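Local structure of AlyGC (Glaciecola chathamensis, 5GKD) at residues A[78-83]-A[89-94]; A[261-266]-A[273-278]; A[499-504]-A[534-539]; A[681-686]-A[690-695]. The protein cleaves alginate as a polysaccharide lyase of family 6, probably by beta-elimination, and carries a bound calcium ion. All blocks are in the same frame, centred on the assembly; numbering follows the deposited sequence.

How the contacts relate
The contacts follow one another along the chain and belong to two stacks of parallel strands, each with the look of a beta-helix. Contacts 1 and 2 lie in the N-terminal stack, in the chondroitinase B-like part of the chain; each joins two consecutive strands, one from each of the same two groups of parallel strands, and they lie several coils apart, with about 32 Å between centres. Contacts 3 and 4 lie in the C-terminal stack, centres about 30 Å apart, and share the sheet that holds strands 503-505 and 681-685. Across the two stacks, contacts 1 and 3 come within about 12 Å at their nearest atoms, and contacts 2 and 4 within about 14 Å. Contact 2 reaches the carbonate pocket, whereas contact 3 reaches the second subunit.

Contact 1 of 4, residues A[78-83]-A[89-94]; sequences LVFKDG and EVIAFR. With PO4 (phosphate ion), chain G.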
loop_
_atom_site.group_PDB
_atom_site.type_symbol
_atom_site.label_atom_id
_atom_site.label_comp_id
_atom_site.label_asym_id
_atom_site.label_seq_id
_atom_site.Cartn_x
_atom_site.Cartn_y
_atom_site.Cartn_z
ATOM N N LEU A 78 30.656 -10.200 16.089
ATOM C CA LEU A 78 30.098 -9.587 14.890
ATOM C C LEU A 78 28.937 -8.678 15.270
ATOM O O LEU A 78 28.260 -8.895 16.282
ATOM C CB LEU A 78 29.602 -10.654 13.892
ATOM C CG LEU A 78 30.552 -11.811 13.551
ATOM C CD1 LEU A 78 29.875 -12.826 12.643
ATOM C CD2 LEU A 78 31.831 -11.256 12.923
ATOM N N VAL A 79 28.701 -7.674 14.438
ATOM C CA VAL A 79 27.575 -6.760 14.577
ATOM C C VAL A 79 26.800 -6.769 13.264
ATOM O O VAL A 79 27.354 -6.410 12.216
ATOM C CB VAL A 79 28.024 -5.331 14.913
ATOM C CG1 VAL A 79 26.803 -4.405 15.022
ATOM C CG2 VAL A 79 28.839 -5.301 16.206
ATOM N N PHE A 80 25.529 -7.179 13.314
ATOM C CA PHE A 80 24.612 -6.983 12.198
ATOM C C PHE A 80 23.843 -5.687 12.431
ATOM O O PHE A 80 23.207 -5.515 13.475
ATOM C CB PHE A 80 23.634 -8.147 12.025
ATOM C CG PHE A 80 24.280 -9.469 11.725
ATOM C CD1 PHE A 80 24.902 -10.204 12.734
ATOM C CD2 PHE A 80 24.232 -10.000 10.457
ATOM C CE1 PHE A 80 25.509 -11.421 12.463
ATOM C CE2 PHE A 80 24.823 -11.223 10.177
ATOM C CZ PHE A 80 25.457 -11.933 11.180
ATOM N N LYS A 81 23.906 -4.783 11.459
ATOM C CA LYS A 81 23.214 -3.502 11.508
ATOM C C LYS A 81 23.115 -2.986 10.083
ATOM O O LYS A 81 23.755 -3.516 9.175
ATOM C CB LYS A 81 23.950 -2.496 12.404
ATOM C CG LYS A 81 25.232 -1.959 11.776
ATOM C CD LYS A 81 25.856 -0.861 12.626
ATOM C CE LYS A 81 26.919 -0.123 11.834
ATOM N NZ LYS A 81 27.611 0.936 12.630
ATOM N N ASP A 82 22.320 -1.931 9.904
ATOM C CA ASP A 82 22.147 -1.260 8.606
ATOM C C ASP A 82 21.820 -2.257 7.503
ATOM O O ASP A 82 22.442 -2.263 6.442
ATOM C CB ASP A 82 23.383 -0.444 8.227
ATOM C CG ASP A 82 23.711 0.638 9.238
ATOM O OD1 ASP A 82 22.797 1.147 9.912
ATOM O OD2 ASP A 82 24.896 0.988 9.351
ATOM N N GLY A 83 20.844 -3.118 7.757
ATOM C CA GLY A 83 20.422 -4.061 6.740
ATOM C C GLY A 83 19.327 -4.978 7.232
ATOM O O GLY A 83 18.601 -4.653 8.175
ATOM N N GLU A 89 15.934 -15.881 7.887
ATOM C CA GLU A 89 16.579 -15.736 9.188
ATOM C C GLU A 89 17.886 -14.978 9.037
ATOM O O GLU A 89 18.581 -15.119 8.036
ATOM C CB GLU A 89 16.900 -17.087 9.849
ATOM C CG GLU A 89 15.855 -18.157 9.713
ATOM C CD GLU A 89 15.868 -18.866 8.380
ATOM O OE1 GLU A 89 16.951 -18.986 7.765
ATOM O OE2 GLU A 89 14.779 -19.302 7.953
ATOM N N VAL A 90 18.241 -14.222 10.073
ATOM C CA VAL A 90 19.558 -13.592 10.118
ATOM C C VAL A 90 20.630 -14.598 10.503
ATOM O O VAL A 90 21.656 -14.717 9.825
ATOM C CB VAL A 90 19.549 -12.404 11.092
ATOM C CG1 VAL A 90 20.900 -11.707 11.068
ATOM C CG2 VAL A 90 18.431 -11.456 10.729
ATOM N N ILE A 91 20.422 -15.308 11.614
ATOM C CA ILE A 91 21.336 -16.326 12.123
ATOM C C ILE A 91 20.587 -17.649 12.219
ATOM O O ILE A 91 19.597 -17.753 12.950
ATOM C CB ILE A 91 21.896 -15.958 13.499
ATOM C CG1 ILE A 91 22.619 -14.619 13.469
ATOM C CG2 ILE A 91 22.826 -17.072 14.007
ATOM C CD1 ILE A 91 23.133 -14.235 14.829
ATOM N N ALA A 92 21.081 -18.669 11.530
ATOM C CA ALA A 92 20.463 -19.991 11.553
ATOM C C ALA A 92 21.505 -21.056 11.845
ATOM O O ALA A 92 22.595 -21.052 11.258
ATOM C CB ALA A 92 19.783 -20.313 10.229
ATOM N N PHE A 93 21.160 -21.978 12.744
ATOM C CA PHE A 93 22.023 -23.101 13.085
ATOM C C PHE A 93 21.818 -24.260 12.115
ATOM O O PHE A 93 21.651 -25.418 12.513
ATOM C CB PHE A 93 21.764 -23.539 14.526
ATOM C CG PHE A 93 22.370 -22.634 15.562
ATOM C CD1 PHE A 93 21.761 -21.432 15.904
ATOM C CD2 PHE A 93 23.524 -23.007 16.229
ATOM C CE1 PHE A 93 22.313 -20.616 16.860
ATOM C CE2 PHE A 93 24.072 -22.192 17.199
ATOM C CZ PHE A 93 23.469 -20.991 17.504
ATOM N N ARG A 94 21.803 -23.944 10.828
ATOM C CA ARG A 94 21.731 -24.940 9.771
ATOM C C ARG A 94 22.136 -24.278 8.464
ATOM O O ARG A 94 22.062 -23.052 8.314
ATOM C CB ARG A 94 20.324 -25.541 9.634
ATOM C CG ARG A 94 19.368 -24.609 8.942
ATOM C CD ARG A 94 17.950 -25.134 8.843
ATOM N NE ARG A 94 17.131 -24.161 8.147
ATOM C CZ ARG A 94 15.891 -24.373 7.717
ATOM N NH1 ARG A 94 15.249 -23.403 7.096
ATOM N NH2 ARG A 94 15.288 -25.539 7.914
HETATM P P PO4 G . 11.778 -23.701 8.217
HETATM O O1 PO4 G . 12.462 -24.343 9.403
HETATM O O2 PO4 G . 12.465 -24.051 6.912
HETATM O O3 PO4 G . 11.789 -22.207 8.433
HETATM O O4 PO4 G . 10.353 -24.191 8.122
#
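One face of the Phe80 ring is covered by Val90, whose CG1 sits 4.1 Å from the ring centroid and 23° off the ring normal, a CH-pi contact displaced toward the rim at CD2. Ile91 approaches the same ring obliquely, its CD1 4.4 Å from Phe80 CE1. The second flat group, the Arg94 guanidinium, meets a phosphate ion at its edge and in its plane: NH1 donates to O2 of the phosphate over 2.9 Å at 156°, while NH2 reaches that same oxygen only weakly. Phe80 stands on strand 73-81 with CG anti to its carbonyl carbon (chi1 -62°), which directs the ring at the corner formed by Val90 and Ile91. Leu60 also packs on Phe80, and Ile111 on both Val90 and Ile91, so adjoining strands complete this part of the core. On the far side of the 89-94 segment, Arg94 runs extended from CG to NE out to the phosphate, which Tyr129 and Arg153 bind as well. With a leucine in place of Arg94, the phosphate would probably lose one of its cationic partners and be held less firmly. The chemistry thus divides along the chain: Val90 and Ile91 meet Phe80 through apolar and CH-pi contacts, whereas Arg94 contributes to an anion-binding patch, occupied here by an ion that probably came from the crystallisation liquor.

Contact 2 of 4, residues A[261-266]-A[273-278]; sequences GGIRVI and RNNYLE. With CO3 (carbonate ion), chain J.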
loop_
_atom_site.group_PDB
_atom_site.type_symbol
_atom_site.label_atom_id
_atom_site.label_comp_id
_atom_site.label_asym_id
_atom_site.label_seq_id
_atom_site.Cartn_x
_atom_site.Cartn_y
_atom_site.Cartn_z
ATOM N N GLY A 261 2.973 -8.111 32.237
ATOM C CA GLY A 261 2.686 -9.427 32.866
ATOM C C GLY A 261 3.971 -10.043 33.450
ATOM O O GLY A 261 4.993 -9.401 33.411
ATOM N N GLY A 262 4.010 -11.254 33.979
ATOM C CA GLY A 262 2.996 -12.246 33.980
ATOM C C GLY A 262 3.635 -13.605 33.702
ATOM O O GLY A 262 4.482 -13.729 32.822
ATOM N N ILE A 263 3.227 -14.632 34.439
ATOM C CA ILE A 263 3.379 -16.015 34.008
ATOM C C ILE A 263 1.982 -16.524 33.678
ATOM O O ILE A 263 1.049 -16.343 34.473
ATOM C CB ILE A 263 4.055 -16.883 35.084
ATOM C CG1 ILE A 263 5.511 -16.454 35.304
ATOM C CG2 ILE A 263 4.016 -18.364 34.714
ATOM C CD1 ILE A 263 6.119 -17.035 36.588
ATOM N N ARG A 264 1.831 -17.138 32.503
ATOM C CA ARG A 264 0.552 -17.653 32.018
ATOM C C ARG A 264 0.653 -19.161 31.848
ATOM O O ARG A 264 1.484 -19.656 31.071
ATOM C CB ARG A 264 0.139 -17.000 30.691
ATOM C CG ARG A 264 -1.154 -17.590 30.108
ATOM C CD ARG A 264 -1.846 -16.635 29.136
ATOM N NE ARG A 264 -0.997 -16.311 27.985
ATOM C CZ ARG A 264 -1.385 -16.354 26.712
ATOM N NH1 ARG A 264 -2.619 -16.703 26.387
ATOM N NH2 ARG A 264 -0.528 -16.030 25.759
ATOM N N VAL A 265 -0.211 -19.882 32.555
ATOM C CA VAL A 265 -0.159 -21.330 32.659
ATOM C C VAL A 265 -1.256 -21.919 31.792
ATOM O O VAL A 265 -2.431 -21.580 31.955
ATOM C CB VAL A 265 -0.319 -21.788 34.117
ATOM C CG1 VAL A 265 -0.195 -23.294 34.203
ATOM C CG2 VAL A 265 0.718 -21.110 34.981
ATOM N N ILE A 266 -0.891 -22.825 30.922
ATOM C CA ILE A 266 -1.775 -23.583 30.060
ATOM C C ILE A 266 -1.136 -24.949 29.979
ATOM O O ILE A 266 -0.018 -25.058 30.251
ATOM C CB ILE A 266 -1.894 -22.999 28.637
ATOM C CG1 ILE A 266 -2.131 -21.500 28.665
ATOM C CG2 ILE A 266 -2.956 -23.739 27.849
ATOM C CD1 ILE A 266 -1.819 -20.785 27.398
ATOM N N ARG A 273 7.601 -22.268 40.197
ATOM C CA ARG A 273 8.086 -22.183 41.561
ATOM C C ARG A 273 9.170 -21.126 41.686
ATOM O O ARG A 273 9.950 -20.883 40.763
ATOM C CB ARG A 273 8.636 -23.524 42.064
ATOM C CG ARG A 273 9.867 -23.964 41.331
ATOM C CD ARG A 273 10.656 -25.030 42.073
ATOM N NE ARG A 273 9.873 -26.229 42.319
ATOM C CZ ARG A 273 10.094 -27.412 41.745
ATOM N NH1 ARG A 273 11.099 -27.585 40.880
ATOM N NH2 ARG A 273 9.302 -28.430 42.058
ATOM N N ASN A 274 9.195 -20.496 42.855
ATOM C CA ASN A 274 10.265 -19.586 43.253
ATOM C C ASN A 274 10.440 -18.413 42.281
ATOM O O ASN A 274 11.552 -17.942 42.066
ATOM C CB ASN A 274 11.587 -20.342 43.421
ATOM C CG ASN A 274 12.508 -19.655 44.389
ATOM O OD1 ASN A 274 12.056 -19.159 45.405
ATOM N ND2 ASN A 274 13.799 -19.580 44.062
ATOM N N ASN A 275 9.356 -17.916 41.698
ATOM C CA ASN A 275 9.401 -16.734 40.852
ATOM C C ASN A 275 8.950 -15.486 41.612
ATOM O O ASN A 275 8.029 -15.530 42.429
ATOM C CB ASN A 275 8.521 -16.911 39.610
ATOM C CG ASN A 275 8.921 -18.110 38.786
ATOM O OD1 ASN A 275 9.936 -18.091 38.077
ATOM N ND2 ASN A 275 8.127 -19.165 38.871
ATOM N N TYR A 276 9.574 -14.357 41.285
ATOM C CA TYR A 276 9.316 -13.080 41.936
ATOM C C TYR A 276 8.693 -12.111 40.941
ATOM O O TYR A 276 9.267 -11.868 39.874
ATOM C CB TYR A 276 10.616 -12.505 42.508
ATOM C CG TYR A 276 10.466 -11.172 43.195
ATOM C CD1 TYR A 276 10.486 -9.980 42.470
ATOM C CD2 TYR A 276 10.308 -11.103 44.567
ATOM C CE1 TYR A 276 10.362 -8.770 43.103
ATOM C CE2 TYR A 276 10.180 -9.905 45.207
ATOM C CZ TYR A 276 10.206 -8.742 44.477
ATOM O OH TYR A 276 10.093 -7.559 45.133
ATOM N N LEU A 277 7.547 -11.537 41.311
ATOM C CA LEU A 277 6.712 -10.722 40.430
ATOM C C LEU A 277 6.312 -9.442 41.159
ATOM O O LEU A 277 5.697 -9.498 42.228
ATOM C CB LEU A 277 5.460 -11.497 39.985
ATOM C CG LEU A 277 5.623 -12.797 39.181
ATOM C CD1 LEU A 277 5.949 -13.988 40.045
ATOM C CD2 LEU A 277 4.378 -13.099 38.358
ATOM N N GLU A 278 6.651 -8.293 40.581
ATOM C CA GLU A 278 6.446 -7.012 41.236
ATOM C C GLU A 278 5.959 -5.976 40.240
ATOM O O GLU A 278 6.515 -5.839 39.153
ATOM C CB GLU A 278 7.736 -6.493 41.899
ATOM C CG GLU A 278 7.561 -5.164 42.602
ATOM C CD GLU A 278 8.837 -4.666 43.264
ATOM O OE1 GLU A 278 9.815 -5.436 43.359
ATOM O OE2 GLU A 278 8.863 -3.495 43.692
HETATM C C CO3 J . -2.093 -16.979 22.390
HETATM O O1 CO3 J . -1.127 -16.542 23.148
HETATM O O2 CO3 J . -3.242 -16.976 22.996
HETATM O O3 CO3 J . -1.868 -17.405 21.122
#
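The backbone of strand 263-265 faces that of residues 273-278 with side chains between them, and just before Ile263 it is kinked by a cis peptide ahead of Gly262, whose positive phi (138°) suits glycine. Ile263 points toward Asn275 and Leu277. It crosses Asn275 at about a right angle, and its CD1 terminus comes to 3.7 Å from Asn275 ND2, resting against the amide group. Leu277 adds a looser contact, its CD2 4.4 Å from Ile263 N. The amide is not left to this apolar neighbour: OD1 accepts from the backbone N of Asn250 and ND2 donates to Val247 O, both on the preceding coil. Arg264, the next residue on the strand, leaves the other way. Its chain bends at chi3 (61°), bringing NH2 to 2.7 Å from O1 of a carbonate ion, probably from the crystallisation liquor, with a nearly straight bond (165°), while NH1 reaches O2 only weakly. Thr238 OG1 is hydrogen-bonded to Arg264 NE and so helps fix the guanidinium, and Arg240 and Tyr303 also bind the ion. Along strand 271-278, Tyr276 OH donates to Glu278 OE1 over 2.8 Å from above the carboxylate plane. Asn275 N is itself bonded to Asn314 OD1, repeating the Asn250-Asn275 link one coil on; such asparagines stacked at the turns from coil to coil are a hallmark of pectate lyase-like parallel beta-helices.

Contact 3 of 4, residues A[499-504]-A[534-539]; sequences RSTLIE and TTRLPM
This is a small contact, bridged by water, in which Glu504 on strand 503-505 lies against the start of the loop that leaves strand 530-534 on the next coil. The Glu504 chain sets out with CG anti to the backbone N (chi1 172°) and continues extended, which carries its methylene alongside the Thr534-Thr535 peptide; Glu504 CG is 3.7 Å from Thr535 N. At the end of the chain, OE1 accepts from a water at 3.0 Å, and that water accepts in turn from Arg536 N at 2.9 Å. The same OE1 forms a salt bridge with Arg533, near the end of strand 530-534. Strands 503-505 and 530-534 are neighbours in a parallel sheet of the C-terminal beta-helix, so the glutamate ties its own coil to the point where the next one turns out. The loop opens with an ST turn: Thr535 OG1 accepts from Leu537 N over 3.1 Å at 153°. Thr534 OG1 donates to Thr535 O over 2.9 Å, tilted 31° from the carbonyl plane, and is also bonded to Gly567 N. Thr501 OG1, 4.5 Å from Arg536 NH2, has its own partners in Arg533 NE and Thr530 OG1. Beyond the turn the loop reaches the dimer interface, where Arg536 packs on Pro538 of the second subunit and Pro538 on that subunit's Arg536.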
loop_
_atom_site.group_PDB
_atom_site.type_symbol
_atom_site.label_atom_id
_atom_site.label_comp_id
_atom_site.label_asym_id
_atom_site.label_seq_id
_atom_site.Cartn_x
_atom_site.Cartn_y
_atom_site.Cartn_z
ATOM N N ARG A 499 -0.698 22.035 -1.275
ATOM C CA ARG A 499 -0.614 20.711 -1.888
ATOM C C ARG A 499 -1.660 19.777 -1.281
ATOM O O ARG A 499 -2.309 20.089 -0.280
ATOM C CB ARG A 499 0.790 20.107 -1.716
ATOM C CG ARG A 499 1.941 20.954 -2.269
ATOM C CD ARG A 499 2.202 20.718 -3.765
ATOM N NE ARG A 499 1.206 21.350 -4.626
ATOM C CZ ARG A 499 1.230 22.637 -4.987
ATOM N NH1 ARG A 499 2.205 23.435 -4.560
ATOM N NH2 ARG A 499 0.273 23.135 -5.771
ATOM N N SER A 500 -1.813 18.609 -1.910
ATOM C CA SER A 500 -2.772 17.611 -1.444
ATOM C C SER A 500 -2.462 17.136 -0.032
ATOM O O SER A 500 -3.365 16.717 0.697
ATOM C CB SER A 500 -2.784 16.421 -2.394
ATOM O OG SER A 500 -3.586 16.709 -3.514
ATOM N N THR A 501 -1.205 17.183 0.363
ATOM C CA THR A 501 -0.798 16.841 1.711
ATOM C C THR A 501 -0.013 18.003 2.283
ATOM O O THR A 501 0.777 18.632 1.575
ATOM C CB THR A 501 0.066 15.567 1.739
ATOM O OG1 THR A 501 -0.715 14.453 1.300
ATOM C CG2 THR A 501 0.580 15.300 3.144
ATOM N N LEU A 502 -0.267 18.301 3.553
ATOM C CA LEU A 502 0.562 19.238 4.293
ATOM C C LEU A 502 1.774 18.542 4.903
ATOM O O LEU A 502 2.913 18.950 4.675
ATOM C CB LEU A 502 -0.267 19.908 5.388
ATOM C CG LEU A 502 0.526 20.899 6.223
ATOM C CD1 LEU A 502 1.055 21.997 5.324
ATOM C CD2 LEU A 502 -0.326 21.451 7.346
ATOM N N ILE A 503 1.542 17.488 5.684
ATOM C CA ILE A 503 2.598 16.798 6.419
ATOM C C ILE A 503 2.508 15.298 6.164
ATOM O O ILE A 503 1.441 14.692 6.336
ATOM C CB ILE A 503 2.526 17.075 7.931
ATOM C CG1 ILE A 503 2.743 18.555 8.210
ATOM C CG2 ILE A 503 3.570 16.245 8.665
ATOM C CD1 ILE A 503 2.542 18.923 9.654
ATOM N N GLU A 504 3.640 14.706 5.800
ATOM C CA GLU A 504 3.809 13.277 5.592
ATOM C C GLU A 504 4.769 12.738 6.644
ATOM O O GLU A 504 5.843 13.302 6.854
ATOM C CB GLU A 504 4.355 13.000 4.191
ATOM C CG GLU A 504 4.738 11.568 3.941
ATOM C CD GLU A 504 5.444 11.385 2.609
ATOM O OE1 GLU A 504 4.801 10.922 1.647
ATOM O OE2 GLU A 504 6.646 11.712 2.525
ATOM N N THR A 534 0.670 9.361 7.119
ATOM C CA THR A 534 1.942 8.682 6.988
ATOM C C THR A 534 2.342 8.645 5.521
ATOM O O THR A 534 1.532 8.879 4.626
ATOM C CB THR A 534 1.883 7.248 7.536
ATOM O OG1 THR A 534 1.044 6.441 6.704
ATOM C CG2 THR A 534 1.362 7.226 8.958
ATOM N N THR A 535 3.606 8.308 5.274
ATOM C CA THR A 535 3.991 7.861 3.943
ATOM C C THR A 535 3.074 6.733 3.483
ATOM O O THR A 535 2.508 5.992 4.291
ATOM C CB THR A 535 5.446 7.383 3.918
ATOM O OG1 THR A 535 5.783 6.903 2.613
ATOM C CG2 THR A 535 5.670 6.269 4.919
ATOM N N ARG A 536 2.923 6.607 2.171
ATOM C CA ARG A 536 2.180 5.497 1.611
ATOM C C ARG A 536 3.077 4.313 1.271
ATOM O O ARG A 536 2.574 3.249 0.890
ATOM C CB ARG A 536 1.395 5.965 0.390
ATOM C CG ARG A 536 0.419 7.104 0.720
ATOM C CD ARG A 536 -0.439 7.422 -0.466
ATOM N NE ARG A 536 -1.422 8.468 -0.222
ATOM C CZ ARG A 536 -1.296 9.717 -0.656
ATOM N NH1 ARG A 536 -0.217 10.078 -1.323
ATOM N NH2 ARG A 536 -2.247 10.605 -0.415
ATOM N N LEU A 537 4.373 4.474 1.403
ATOM C CA LEU A 537 5.257 3.325 1.380
ATOM C C LEU A 537 5.081 2.574 2.692
ATOM O O LEU A 537 5.018 3.214 3.748
ATOM C CB LEU A 537 6.702 3.761 1.185
ATOM C CG LEU A 537 7.099 4.138 -0.248
ATOM C CD1 LEU A 537 6.418 5.413 -0.739
ATOM C CD2 LEU A 537 8.616 4.284 -0.363
ATOM N N PRO A 538 4.920 1.248 2.672
ATOM C CA PRO A 538 4.801 0.498 3.928
ATOM C C PRO A 538 5.967 0.847 4.834
ATOM O O PRO A 538 7.126 0.857 4.409
ATOM C CB PRO A 538 4.847 -0.971 3.485
ATOM C CG PRO A 538 4.531 -0.972 2.047
ATOM C CD PRO A 538 5.021 0.356 1.508
ATOM N N MET A 539 5.651 1.191 6.071
ATOM C CA MET A 539 6.665 1.685 6.990
ATOM C C MET A 539 7.370 0.544 7.708
ATOM O O MET A 539 6.853 -0.564 7.832
ATOM C CB MET A 539 6.052 2.638 8.014
ATOM C CG MET A 539 5.379 3.845 7.398
ATOM S SD MET A 539 4.654 4.953 8.615
ATOM C CE MET A 539 6.106 5.570 9.436
HETATM O O HOH W 1 4.075 8.421 0.161
#

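Contact 4 of 4, residues A[681-686]-A[690-695]; sequences IIFELT and PKTWVT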
loop_
_atom_site.group_PDB
_atom_site.type_symbol
_atom_site.label_atom_id
_atom_site.label_comp_id
_atom_site.label_asym_id
_atom_site.label_seq_id
_atom_site.Cartn_x
_atom_site.Cartn_y
_atom_site.Cartn_z
ATOM N N ILE A 681 -22.562 6.784 17.562
ATOM C CA ILE A 681 -21.406 5.954 17.878
ATOM C C ILE A 681 -21.763 4.503 17.578
ATOM O O ILE A 681 -22.864 4.054 17.905
ATOM C CB ILE A 681 -21.022 6.124 19.358
ATOM C CG1 ILE A 681 -20.592 7.554 19.652
ATOM C CG2 ILE A 681 -19.946 5.127 19.765
ATOM C CD1 ILE A 681 -20.502 7.823 21.147
ATOM N N ILE A 682 -20.855 3.753 16.955
ATOM C CA ILE A 682 -21.146 2.361 16.619
ATOM C C ILE A 682 -19.999 1.481 17.080
ATOM O O ILE A 682 -18.853 1.672 16.652
ATOM C CB ILE A 682 -21.402 2.146 15.119
ATOM C CG1 ILE A 682 -22.590 2.980 14.637
ATOM C CG2 ILE A 682 -21.681 0.666 14.856
ATOM C CD1 ILE A 682 -22.996 2.702 13.206
ATOM N N PHE A 683 -20.310 0.515 17.938
ATOM C CA PHE A 683 -19.362 -0.488 18.385
ATOM C C PHE A 683 -19.606 -1.782 17.628
ATOM O O PHE A 683 -20.754 -2.212 17.468
ATOM C CB PHE A 683 -19.476 -0.732 19.893
ATOM C CG PHE A 683 -19.104 0.455 20.715
ATOM C CD1 PHE A 683 -17.782 0.757 20.948
ATOM C CD2 PHE A 683 -20.076 1.281 21.243
ATOM C CE1 PHE A 683 -17.434 1.868 21.693
ATOM C CE2 PHE A 683 -19.738 2.388 21.985
ATOM C CZ PHE A 683 -18.416 2.683 22.210
ATOM N N GLU A 684 -18.526 -2.378 17.146
ATOM C CA GLU A 684 -18.524 -3.719 16.589
ATOM C C GLU A 684 -17.505 -4.512 17.419
ATOM O O GLU A 684 -16.316 -4.586 17.098
ATOM C CB GLU A 684 -18.215 -3.671 15.064
ATOM C CG GLU A 684 -19.277 -2.896 14.259
ATOM C CD GLU A 684 -19.073 -2.924 12.748
ATOM O OE1 GLU A 684 -17.937 -3.169 12.300
ATOM O OE2 GLU A 684 -20.058 -2.694 12.001
ATOM N N LEU A 685 -17.957 -5.049 18.524
ATOM C CA LEU A 685 -17.130 -5.786 19.442
ATOM C C LEU A 685 -16.755 -7.169 18.954
ATOM O O LEU A 685 -17.583 -7.867 18.477
ATOM C CB LEU A 685 -17.821 -5.863 20.790
ATOM C CG LEU A 685 -18.148 -4.529 21.404
ATOM C CD1 LEU A 685 -19.133 -4.665 22.523
ATOM C CD2 LEU A 685 -16.917 -3.748 21.817
ATOM N N THR A 686 -15.485 -7.532 19.070
ATOM C CA THR A 686 -14.985 -8.831 18.645
ATOM C C THR A 686 -14.588 -9.705 19.831
ATOM O O THR A 686 -15.062 -9.526 20.895
ATOM C CB THR A 686 -13.764 -8.694 17.722
ATOM O OG1 THR A 686 -12.695 -8.114 18.438
ATOM C CG2 THR A 686 -14.072 -7.848 16.526
ATOM N N PRO A 690 -13.650 -7.365 25.300
ATOM C CA PRO A 690 -13.315 -5.940 25.360
ATOM C C PRO A 690 -14.139 -5.220 26.409
ATOM O O PRO A 690 -15.238 -5.640 26.769
ATOM C CB PRO A 690 -13.649 -5.432 23.959
ATOM C CG PRO A 690 -14.705 -6.345 23.486
ATOM C CD PRO A 690 -14.381 -7.698 24.074
ATOM N N LYS A 691 -13.596 -4.097 26.880
ATOM C CA LYS A 691 -14.179 -3.292 27.942
ATOM C C LYS A 691 -14.593 -1.941 27.370
ATOM O O LYS A 691 -13.755 -1.209 26.833
ATOM C CB LYS A 691 -13.180 -3.118 29.086
ATOM C CG LYS A 691 -12.624 -4.430 29.623
ATOM C CD LYS A 691 -11.489 -4.208 30.622
ATOM C CE LYS A 691 -11.307 -5.429 31.522
ATOM N NZ LYS A 691 -11.100 -6.705 30.768
ATOM N N THR A 692 -15.878 -1.611 27.506
ATOM C CA THR A 692 -16.459 -0.390 26.961
ATOM C C THR A 692 -17.228 0.359 28.045
ATOM O O THR A 692 -18.043 -0.242 28.752
ATOM C CB THR A 692 -17.402 -0.719 25.797
ATOM O OG1 THR A 692 -16.673 -1.390 24.771
ATOM C CG2 THR A 692 -18.022 0.539 25.231
ATOM N N TRP A 693 -16.978 1.669 28.158
ATOM C CA TRP A 693 -17.674 2.550 29.101
ATOM C C TRP A 693 -18.076 3.829 28.377
ATOM O O TRP A 693 -17.214 4.604 27.967
ATOM C CB TRP A 693 -16.808 2.905 30.307
ATOM C CG TRP A 693 -16.702 1.820 31.266
ATOM C CD1 TRP A 693 -17.646 1.425 32.176
ATOM C CD2 TRP A 693 -15.586 0.949 31.434
ATOM N NE1 TRP A 693 -17.180 0.353 32.897
ATOM C CE2 TRP A 693 -15.916 0.043 32.463
ATOM C CE3 TRP A 693 -14.334 0.848 30.817
ATOM C CZ2 TRP A 693 -15.039 -0.954 32.886
ATOM C CZ3 TRP A 693 -13.463 -0.137 31.241
ATOM C CH2 TRP A 693 -13.822 -1.025 32.262
ATOM N N VAL A 694 -19.380 4.053 28.243
ATOM C CA VAL A 694 -19.917 5.242 27.587
ATOM C C VAL A 694 -20.880 5.875 28.579
ATOM O O VAL A 694 -22.047 5.480 28.658
ATOM C CB VAL A 694 -20.621 4.915 26.266
ATOM C CG1 VAL A 694 -21.180 6.184 25.650
ATOM C CG2 VAL A 694 -19.657 4.224 25.316
ATOM N N THR A 695 -20.397 6.854 29.343
ATOM C CA THR A 695 -21.164 7.439 30.430
ATOM C C THR A 695 -21.013 8.950 30.430
ATOM O O THR A 695 -19.988 9.489 30.007
ATOM C CB THR A 695 -20.727 6.887 31.802
ATOM O OG1 THR A 695 -19.370 7.260 32.055
ATOM C CG2 THR A 695 -20.856 5.363 31.838
#
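Strands 681-685 and 691-695 run nearly antiparallel (165° between their directions), but their axes stay 10.2 Å apart, so Phe683, Leu685, Pro690, Thr692 and Val694 meet through side chains in the space between. Thr692 lays its CG2 over one face of the Phe683 ring, 4.0 Å from the centroid and 22° off the normal. That methyl is anti to the backbone N (chi1 of OG1 -60°), leaving the hydroxyl to bond Asn668 on the preceding coil. Val694 CG2 approaches the ring obliquely, 3.7 Å from Phe683 CZ. These strands belong to different sheets of the C-terminal beta-helix, and the contact spans the interior of the coil, where Met670 joins both Phe683 and Val694. Replacing Phe683 with an alanine would probably open a gap between the two walls, leaving the Thr692 and Val694 methyls without the surface they pack on. Nearer the connecting turn, Leu685 puts CD2 3.8 Å from Pro690 CG and at the same distance from Thr692 OG1. The proline also lies beside the backbone, its CD 3.7 Å from Thr686 O, close to the short turn that joins the two strands.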